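Local coordinates for protein chintase (Rhizomucor miehei, PDB 5YUQ) that probably hydrolyses the beta-1,4 glycosidic bonds of chitin as a glycoside hydrolase of family 18 in the TIM-barrel clan, at residues Gly1-Ser5 with Leu365-Arg369; Tyr128-Lys133 with Asn168-Val173; Ile261-Asp267 with Tyr281-Ile286. All blocks are in the same frame, centred on the assembly; numbering follows the deposited sequence.

From the N terminus, the chain enters barrel strand 4-9 at once, and interaction 1 closes the longest loop by bringing residues 1-5 against residues 365-369, near the C-terminal end. The other two contacts fall within that loop. Interaction 2 comes first and joins helix 124-139 to the short helix at 168-172, spanning barrel strand 144-149 between them. After it closes, strand 228-240 runs through the barrel and interaction 3 folds residues 261-267 back on residues 281-286. Interactions 2 and 3 thus follow in series, with centres about 36 Å apart on opposite sides of the chain's centre. Interaction 1 sits beside the pairing of strands 4-9 and 346-350, and interaction 3 beside strand 228-240.

Interaction 1. Residues Gly1-Ser5 with Leu365-Arg369; sequences GQKLS and LQDIR
Lys3 and Arg369 bring their CA atoms to 5.4 Å of each other where the chain enters strand 4-9, and the 3-10 turn at 366-368 lies against that entry point. Leu4 carries the contact. With CG anti to its own nitrogen (chi1 -164°), the leucine sends its CD1 methyl toward residues 365-369, 3.6 Å from Arg369 CD and 3.8 Å from Leu365 CB. The Gln366 side chain crosses that of Leu4 at about a right angle, Gln366 NE2 lying 3.5 Å from Leu4 CD1. Further back, Leu4 CB packs on Ile368 CG2 at 3.8 Å, and the same methyl lies beside the carbonyl oxygen of Lys3. CB, CG and CD of Lys3 run beside Ile368 O before the end of the chain leads away.

Within residues 365-369, Arg369 NH1 donates to Gln366 OE1 over 3.0 Å, in the plane of both groups, which helps to fix the guanidinium. That group also binds Asp20 O and forms a salt bridge to Asp23, whose carboxylate accepts from Leu4 N as well; Gln366 NE2 is held by Lys21 O and Leu362 O. Strand 4-9 pairs in parallel with strand 346-350, closing the barrel, while Leu365 and Ile368 pack on that strand and on helix 329-341.

Interaction 2. Residues Tyr128-Lys133 with Asn168-Val173; sequences YLKLFK and NWASTV
Tyr128 meets the indole of Trp169 with the root of its side chain: Tyr128 CB lies near the indole plane, 3.8 Å from Trp169 CH2. The six-membered ring of Trp169 turns its edge toward the phenol face in an offset edge-to-face pair, with the planes at 79°. At its far end the phenol is anchored by Thr147 OG1 and Trp106 N. Leu129 lies over one face of the same indole, the two side chains sliding past each other in opposite directions. Leu129 CB sits 3.6 Å from Trp169 CZ2, and with CG anti to the backbone N (chi1 -180°) the branch runs on across the indole. Leu129 CD2 lies over the five-membered ring of Trp169, 4.0 Å from its centroid, a CH-pi contact, and also reaches Asn168 CB.

Helix 124-139 and the short, weakly bonded helix 168-172 lie on the outside of the TIM barrel, before and after strand 144-149 in sequence, and their local axes pass 10.1 Å apart at 29°. Phe132 completes an aromatic cluster with Tyr128 and Trp169: its CD2 approaches Trp169 CZ3 obliquely, while Val173 CG2 lies over one face of the Phe132 ring, 3.7 Å from its centroid, a second CH-pi contact. Leu145 and Thr147 of strand 144-149 also touch Phe132. Thr172 CG2 packs beside Phe132 O at 3.7 Å, and Thr172 OG1 donates to Asn168 O. Lys133, stretched out beyond CG, crosses Asn168 at about a right angle, with Lys133 CE 3.7 Å from Asn168 CB.

Interaction 3. Residues Ile261-Asp267 with Tyr281-Ile286; sequences IKGDSTD and YSGQYI
Two aspartates, Asp264 and Asp267, clamp the loop 261-267 onto residues 281-286 in a mainly polar contact beside strand 228-240, to which strand 284-286 pairs antiparallel. The clamp at Asp267 grips backbone amides with both carboxylate oxygens. Ser282 N gives Asp267 OD1 a nearly linear bond (2.9 Å, 178°) on its syn side. Asp267 OD2 takes Gly263 N on its anti lone pair at 2.7 Å and is met from above the carboxylate plane by Gly283 N, also at 2.7 Å. This convergence of amides probably stabilises the negative charge. Nearby, Asp264 N bonds to Gln284 O (2.9 Å), and Gly263 lets the two backbones run close.

The part of the chain between barrel strand 228-240 and helix 329-341, with its short antiparallel strands, is consistent with the alpha+beta insertion of many family 18 chitinases. Within it, Asp264 to Asp267 form a type I turn, and Asp264 OD1 makes an Asx turn by accepting from Thr266 N. Thr266 OG1 relays the polar chain: it donates to Asp264 OD1 and accepts from Gln284 NE2 at 3.0 Å, close to the amide plane. Asp264 OD2 is approached from above its plane, at 2.8 Å, by the backbone N of Ile286, a residue at the N-cap position of helix 287-292, and also binds Thr289 OG1.

Two tyrosines frame these bonds. Lys262 CB lies over the Tyr281 ring, 3.6 Å from its centroid and 5° off the normal, and a chi1 of -177° swings the chain away from the Lys262 nitrogen and along that face. Lys262 NZ donates to Asp267 O and to a water that also bonds Tyr281 OH. Asp264 CB lies over the centre of the Tyr285 ring, 4.0 Å from its centroid; the Tyr285 hydroxyl is held by Glu293.

Interaction 1. Residues Gly1-Ser5 with Leu365-Arg369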
loop_
_atom_site.group_PDB
_atom_site.type_symbol
_atom_site.label_atom_id
_atom_site.label_comp_id
_atom_site.label_asym_id
_atom_site.label_seq_id
_atom_site.Cartn_x
_atom_site.Cartn_y
_atom_site.Cartn_z
ATOM N N GLY A 1 13.175 -14.993 -2.918
ATOM C CA GLY A 1 12.119 -14.022 -2.697
ATOM C C GLY A 1 12.227 -13.335 -1.345
ATOM O O GLY A 1 13.155 -13.585 -0.576
ATOM N N GLN A 2 11.275 -12.452 -1.062
ATOM C CA GLN A 2 11.235 -11.740 0.211
ATOM C C GLN A 2 9.913 -12.065 0.885
ATOM O O GLN A 2 8.863 -11.661 0.401
ATOM C CB GLN A 2 11.350 -10.233 -0.029
ATOM C CG GLN A 2 12.707 -9.773 -0.546
ATOM C CD GLN A 2 13.039 -10.300 -1.929
ATOM O OE1 GLN A 2 12.217 -10.244 -2.846
ATOM N NE2 GLN A 2 14.248 -10.832 -2.082
ATOM N N LYS A 3 9.961 -12.805 1.989
ATOM C CA LYS A 3 8.725 -13.286 2.604
ATOM C C LYS A 3 7.952 -12.181 3.313
ATOM O O LYS A 3 6.729 -12.121 3.223
ATOM C CB LYS A 3 9.018 -14.442 3.568
ATOM C CG LYS A 3 9.477 -15.730 2.863
ATOM C CD LYS A 3 8.350 -16.303 2.016
ATOM C CE LYS A 3 8.739 -17.612 1.334
ATOM N NZ LYS A 3 9.308 -17.400 -0.026
ATOM N N LEU A 4 8.676 -11.348 4.019
ATOM C CA LEU A 4 8.057 -10.247 4.763
ATOM C C LEU A 4 8.780 -8.961 4.473
ATOM O O LEU A 4 9.899 -8.827 4.837
ATOM C CB LEU A 4 8.049 -10.617 6.278
ATOM C CG LEU A 4 7.110 -9.778 7.105
ATOM C CD1 LEU A 4 7.140 -10.297 8.549
ATOM C CD2 LEU A 4 7.635 -8.432 7.089
ATOM N N SER A 5 8.126 -8.010 3.776
ATOM C CA SER A 5 8.720 -6.728 3.425
ATOM C C SER A 5 8.024 -5.638 4.199
ATOM O O SER A 5 6.808 -5.641 4.331
ATOM C CB SER A 5 8.550 -6.459 1.942
ATOM O OG SER A 5 9.198 -7.471 1.183
ATOM N N LEU A 365 2.705 -11.181 11.845
ATOM C CA LEU A 365 3.024 -11.539 10.472
ATOM C C LEU A 365 4.060 -12.650 10.374
ATOM O O LEU A 365 4.310 -13.140 9.282
ATOM C CB LEU A 365 3.517 -10.315 9.693
ATOM C CG LEU A 365 2.529 -9.157 9.558
ATOM C CD1 LEU A 365 3.132 -8.022 8.724
ATOM C CD2 LEU A 365 1.231 -9.651 8.944
ATOM N N GLN A 366 4.649 -13.059 11.496
ATOM C CA GLN A 366 5.824 -13.930 11.419
ATOM C C GLN A 366 5.615 -15.280 10.751
ATOM O O GLN A 366 6.559 -15.834 10.203
ATOM C CB GLN A 366 6.484 -14.090 12.794
ATOM C CG GLN A 366 7.000 -12.772 13.334
ATOM C CD GLN A 366 8.014 -12.134 12.402
ATOM O OE1 GLN A 366 9.063 -12.716 12.116
ATOM N NE2 GLN A 366 7.706 -10.935 11.919
ATOM N N ASP A 367 4.397 -15.808 10.759
ATOM C CA ASP A 367 4.175 -17.116 10.147
ATOM C C ASP A 367 4.446 -17.136 8.644
ATOM O O ASP A 367 4.578 -18.203 8.060
ATOM C CB ASP A 367 2.769 -17.653 10.439
ATOM C CG ASP A 367 2.603 -18.102 11.875
ATOM O OD1 ASP A 367 3.625 -18.272 12.572
ATOM O OD2 ASP A 367 1.445 -18.290 12.306
ATOM N N ILE A 368 4.520 -15.967 8.013
ATOM C CA ILE A 368 4.812 -15.913 6.586
ATOM C C ILE A 368 6.267 -16.271 6.313
ATOM O O ILE A 368 6.596 -16.707 5.210
ATOM C CB ILE A 368 4.485 -14.522 5.973
ATOM C CG1 ILE A 368 4.339 -14.613 4.450
ATOM C CG2 ILE A 368 5.567 -13.519 6.310
ATOM C CD1 ILE A 368 3.120 -15.390 3.993
ATOM N N ARG A 369 7.141 -16.111 7.307
ATOM C CA ARG A 369 8.565 -16.345 7.054
ATOM C C ARG A 369 9.055 -17.680 7.588
ATOM O O ARG A 369 10.185 -17.798 8.075
ATOM C CB ARG A 369 9.448 -15.188 7.541
ATOM C CG ARG A 369 8.904 -14.384 8.683
ATOM C CD ARG A 369 9.544 -13.004 8.711
ATOM N NE ARG A 369 10.971 -13.043 8.404
ATOM C CZ ARG A 369 11.933 -12.956 9.312
ATOM N NH1 ARG A 369 11.626 -12.829 10.596
ATOM N NH2 ARG A 369 13.206 -13.000 8.937
#

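Interaction 2. Residues Tyr128-Lys133 with Asn168-Val173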
loop_
_atom_site.group_PDB
_atom_site.type_symbol
_atom_site.label_atom_id
_atom_site.label_comp_id
_atom_site.label_asym_id
_atom_site.label_seq_id
_atom_site.Cartn_x
_atom_site.Cartn_y
_atom_site.Cartn_z
ATOM N N TYR A 128 5.176 1.147 -18.622
ATOM C CA TYR A 128 5.627 0.716 -17.303
ATOM C C TYR A 128 6.442 -0.555 -17.444
ATOM O O TYR A 128 7.513 -0.692 -16.857
ATOM C CB TYR A 128 4.411 0.421 -16.430
ATOM C CG TYR A 128 4.560 0.573 -14.935
ATOM C CD1 TYR A 128 5.725 1.056 -14.345
ATOM C CD2 TYR A 128 3.503 0.232 -14.110
ATOM C CE1 TYR A 128 5.806 1.207 -12.945
ATOM C CE2 TYR A 128 3.574 0.376 -12.728
ATOM C CZ TYR A 128 4.728 0.850 -12.156
ATOM O OH TYR A 128 4.764 0.985 -10.790
ATOM N N LEU A 129 5.938 -1.498 -18.237
ATOM C CA LEU A 129 6.682 -2.727 -18.484
ATOM C C LEU A 129 7.990 -2.431 -19.209
ATOM O O LEU A 129 9.028 -3.004 -18.876
ATOM C CB LEU A 129 5.839 -3.736 -19.272
ATOM C CG LEU A 129 6.543 -5.064 -19.577
ATOM C CD1 LEU A 129 7.094 -5.670 -18.292
ATOM C CD2 LEU A 129 5.573 -6.013 -20.242
ATOM N N LYS A 130 7.944 -1.517 -20.177
ATOM C CA LYS A 130 9.161 -1.118 -20.876
ATOM C C LYS A 130 10.190 -0.604 -19.878
ATOM O O LYS A 130 11.375 -0.904 -19.988
ATOM C CB LYS A 130 8.866 -0.046 -21.920
ATOM C CG LYS A 130 9.864 -0.060 -23.054
ATOM C CD LYS A 130 9.470 0.894 -24.168
ATOM C CE LYS A 130 10.431 0.750 -25.350
ATOM N NZ LYS A 130 10.406 1.917 -26.287
ATOM N N LEU A 131 9.726 0.161 -18.901
ATOM C CA LEU A 131 10.607 0.655 -17.852
ATOM C C LEU A 131 11.247 -0.480 -17.065
ATOM O O LEU A 131 12.452 -0.469 -16.831
ATOM C CB LEU A 131 9.840 1.588 -16.917
ATOM C CG LEU A 131 10.590 2.069 -15.674
ATOM C CD1 LEU A 131 11.851 2.809 -16.068
ATOM C CD2 LEU A 131 9.665 2.965 -14.871
ATOM N N PHE A 132 10.457 -1.465 -16.651
ATOM C CA PHE A 132 11.026 -2.582 -15.910
ATOM C C PHE A 132 12.018 -3.368 -16.750
ATOM O O PHE A 132 13.043 -3.827 -16.247
ATOM C CB PHE A 132 9.930 -3.504 -15.390
ATOM C CG PHE A 132 9.382 -3.093 -14.059
ATOM C CD1 PHE A 132 10.150 -3.223 -12.914
ATOM C CD2 PHE A 132 8.100 -2.587 -13.956
ATOM C CE1 PHE A 132 9.644 -2.850 -11.671
ATOM C CE2 PHE A 132 7.581 -2.214 -12.714
ATOM C CZ PHE A 132 8.363 -2.353 -11.569
ATOM N N LYS A 133 11.716 -3.526 -18.032
ATOM C CA LYS A 133 12.646 -4.221 -18.914
ATOM C C LYS A 133 13.962 -3.479 -19.039
ATOM O O LYS A 133 15.027 -4.095 -19.043
ATOM C CB LYS A 133 12.043 -4.409 -20.301
ATOM C CG LYS A 133 10.885 -5.372 -20.331
ATOM C CD LYS A 133 10.426 -5.553 -21.768
ATOM C CE LYS A 133 9.276 -6.519 -21.879
ATOM N NZ LYS A 133 8.734 -6.487 -23.271
ATOM N N ASN A 168 5.386 -10.936 -20.281
ATOM C CA ASN A 168 6.659 -10.345 -19.909
ATOM C C ASN A 168 6.590 -9.615 -18.574
ATOM O O ASN A 168 7.622 -9.289 -17.995
ATOM C CB ASN A 168 7.169 -9.417 -21.004
ATOM C CG ASN A 168 7.733 -10.183 -22.182
ATOM O OD1 ASN A 168 8.920 -10.505 -22.206
ATOM N ND2 ASN A 168 6.881 -10.495 -23.153
ATOM N N TRP A 169 5.386 -9.358 -18.078
ATOM C CA TRP A 169 5.275 -8.809 -16.729
ATOM C C TRP A 169 5.852 -9.802 -15.734
ATOM O O TRP A 169 6.761 -9.479 -14.977
ATOM C CB TRP A 169 3.819 -8.468 -16.387
ATOM C CG TRP A 169 3.432 -7.084 -16.803
ATOM C CD1 TRP A 169 2.612 -6.730 -17.839
ATOM C CD2 TRP A 169 3.844 -5.867 -16.177
ATOM N NE1 TRP A 169 2.500 -5.357 -17.901
ATOM C CE2 TRP A 169 3.239 -4.805 -16.887
ATOM C CE3 TRP A 169 4.670 -5.568 -15.091
ATOM C CZ2 TRP A 169 3.438 -3.467 -16.543
ATOM C CZ3 TRP A 169 4.859 -4.241 -14.738
ATOM C CH2 TRP A 169 4.253 -3.204 -15.468
ATOM N N ALA A 170 5.332 -11.021 -15.750
ATOM C CA ALA A 170 5.765 -12.032 -14.794
ATOM C C ALA A 170 7.224 -12.434 -15.019
ATOM O O ALA A 170 7.932 -12.759 -14.070
ATOM C CB ALA A 170 4.853 -13.256 -14.862
ATOM N N SER A 171 7.691 -12.402 -16.265
ATOM C CA SER A 171 9.068 -12.821 -16.514
ATOM C C SER A 171 10.117 -11.745 -16.231
ATOM O O SER A 171 11.314 -12.031 -16.207
ATOM C CB SER A 171 9.234 -13.368 -17.934
ATOM O OG SER A 171 9.095 -12.337 -18.896
ATOM N N THR A 172 9.671 -10.516 -15.984
ATOM C CA THR A 172 10.603 -9.408 -15.793
ATOM C C THR A 172 10.605 -8.927 -14.358
ATOM O O THR A 172 11.658 -8.640 -13.794
ATOM C CB THR A 172 10.244 -8.212 -16.697
ATOM O OG1 THR A 172 10.215 -8.644 -18.064
ATOM C CG2 THR A 172 11.272 -7.094 -16.553
ATOM N N VAL A 173 9.416 -8.844 -13.774
ATOM C CA VAL A 173 9.248 -8.277 -12.442
ATOM C C VAL A 173 9.255 -9.378 -11.394
ATOM O O VAL A 173 8.577 -10.397 -11.549
ATOM C CB VAL A 173 7.929 -7.464 -12.365
ATOM C CG1 VAL A 173 7.658 -6.985 -10.927
ATOM C CG2 VAL A 173 7.984 -6.287 -13.330
#

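Interaction 3. Residues Ile261-Asp267 with Tyr281-Ile286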
loop_
_atom_site.group_PDB
_atom_site.type_symbol
_atom_site.label_atom_id
_atom_site.label_comp_id
_atom_site.label_asym_id
_atom_site.label_seq_id
_atom_site.Cartn_x
_atom_site.Cartn_y
_atom_site.Cartn_z
ATOM N N ILE A 261 -13.584 12.789 7.907
ATOM C CA ILE A 261 -13.245 13.256 9.244
ATOM C C ILE A 261 -11.815 12.855 9.607
ATOM O O ILE A 261 -11.272 11.881 9.077
ATOM C CB ILE A 261 -14.211 12.715 10.322
ATOM C CG1 ILE A 261 -14.274 11.184 10.291
ATOM C CG2 ILE A 261 -15.607 13.310 10.135
ATOM C CD1 ILE A 261 -14.865 10.582 11.576
ATOM N N LYS A 262 -11.218 13.625 10.508
ATOM C CA LYS A 262 -9.867 13.366 10.989
ATOM C C LYS A 262 -9.805 12.068 11.785
ATOM O O LYS A 262 -10.717 11.754 12.558
ATOM C CB LYS A 262 -9.413 14.528 11.876
ATOM C CG LYS A 262 -7.984 14.430 12.385
ATOM C CD LYS A 262 -7.713 15.551 13.393
ATOM C CE LYS A 262 -6.320 15.452 13.996
ATOM N NZ LYS A 262 -5.254 15.673 12.994
ATOM N N GLY A 263 -8.721 11.327 11.592
ATOM C CA GLY A 263 -8.436 10.146 12.387
ATOM C C GLY A 263 -7.682 10.511 13.648
ATOM O O GLY A 263 -8.183 11.288 14.468
ATOM N N ASP A 264 -6.479 9.967 13.816
ATOM C CA ASP A 264 -5.706 10.278 15.016
ATOM C C ASP A 264 -4.743 11.444 14.791
ATOM O O ASP A 264 -4.868 12.179 13.812
ATOM C CB ASP A 264 -4.974 9.038 15.549
ATOM C CG ASP A 264 -3.884 8.551 14.621
ATOM O OD1 ASP A 264 -3.543 9.247 13.637
ATOM O OD2 ASP A 264 -3.350 7.454 14.881
ATOM N N SER A 265 -3.780 11.602 15.699
ATOM C CA SER A 265 -2.838 12.716 15.630
ATOM C C SER A 265 -1.929 12.668 14.408
ATOM O O SER A 265 -1.358 13.685 14.018
ATOM C CB SER A 265 -1.993 12.775 16.905
ATOM O OG SER A 265 -1.159 11.640 17.017
ATOM N N THR A 266 -1.783 11.489 13.806
ATOM C CA THR A 266 -0.958 11.347 12.610
ATOM C C THR A 266 -1.691 11.847 11.374
ATOM O O THR A 266 -1.085 12.005 10.313
ATOM C CB THR A 266 -0.535 9.882 12.357
ATOM O OG1 THR A 266 -1.677 9.109 11.964
ATOM C CG2 THR A 266 0.114 9.276 13.584
ATOM N N ASP A 267 -2.992 12.093 11.511
ATOM C CA ASP A 267 -3.812 12.493 10.367
ATOM C C ASP A 267 -3.832 14.008 10.195
ATOM O O ASP A 267 -4.775 14.683 10.609
ATOM C CB ASP A 267 -5.234 11.942 10.503
ATOM C CG ASP A 267 -6.079 12.175 9.267
ATOM O OD1 ASP A 267 -5.537 12.595 8.226
ATOM O OD2 ASP A 267 -7.298 11.927 9.343
ATOM N N TYR A 281 -8.439 15.483 5.322
ATOM C CA TYR A 281 -7.991 14.427 6.216
ATOM C C TYR A 281 -8.094 13.083 5.503
ATOM O O TYR A 281 -8.848 12.946 4.543
ATOM C CB TYR A 281 -8.838 14.397 7.486
ATOM C CG TYR A 281 -8.671 15.605 8.370
ATOM C CD1 TYR A 281 -7.469 15.852 9.016
ATOM C CD2 TYR A 281 -9.725 16.484 8.583
ATOM C CE1 TYR A 281 -7.315 16.946 9.837
ATOM C CE2 TYR A 281 -9.578 17.585 9.411
ATOM C CZ TYR A 281 -8.368 17.809 10.029
ATOM O OH TYR A 281 -8.203 18.897 10.854
ATOM N N SER A 282 -7.344 12.094 5.987
ATOM C CA SER A 282 -7.384 10.755 5.410
ATOM C C SER A 282 -8.190 9.808 6.281
ATOM O O SER A 282 -8.654 8.769 5.810
ATOM C CB SER A 282 -5.976 10.200 5.247
ATOM O OG SER A 282 -5.364 10.005 6.507
ATOM N N GLY A 283 -8.346 10.165 7.553
ATOM C CA GLY A 283 -9.056 9.323 8.501
ATOM C C GLY A 283 -8.164 8.271 9.116
ATOM O O GLY A 283 -8.632 7.421 9.870
ATOM N N GLN A 284 -6.874 8.348 8.805
ATOM C CA GLN A 284 -5.897 7.370 9.274
ATOM C C GLN A 284 -5.829 7.328 10.797
ATOM O O GLN A 284 -5.837 8.358 11.472
ATOM C CB GLN A 284 -4.525 7.681 8.682
ATOM C CG GLN A 284 -3.409 6.758 9.154
ATOM C CD GLN A 284 -2.077 7.094 8.514
ATOM O OE1 GLN A 284 -1.741 6.576 7.447
ATOM N NE2 GLN A 284 -1.311 7.972 9.165
ATOM N N TYR A 285 -5.766 6.115 11.327
ATOM C CA TYR A 285 -5.710 5.886 12.754
ATOM C C TYR A 285 -4.675 4.783 12.929
ATOM O O TYR A 285 -4.956 3.622 12.639
ATOM C CB TYR A 285 -7.088 5.407 13.206
ATOM C CG TYR A 285 -7.544 5.929 14.545
ATOM C CD1 TYR A 285 -7.110 5.335 15.711
ATOM C CD2 TYR A 285 -8.434 6.989 14.632
ATOM C CE1 TYR A 285 -7.522 5.782 16.930
ATOM C CE2 TYR A 285 -8.859 7.453 15.871
ATOM C CZ TYR A 285 -8.393 6.839 17.008
ATOM O OH TYR A 285 -8.796 7.276 18.250
ATOM N N ILE A 286 -3.467 5.125 13.368
ATOM C CA ILE A 286 -2.401 4.115 13.367
ATOM C C ILE A 286 -2.504 3.166 14.553
ATOM O O ILE A 286 -3.106 3.488 15.576
ATOM C CB ILE A 286 -0.985 4.721 13.295
ATOM C CG1 ILE A 286 -0.667 5.519 14.561
ATOM C CG2 ILE A 286 -0.835 5.582 12.048
ATOM C CD1 ILE A 286 0.819 5.791 14.723
HETATM O O HOH W 1 -6.094 18.634 12.557
#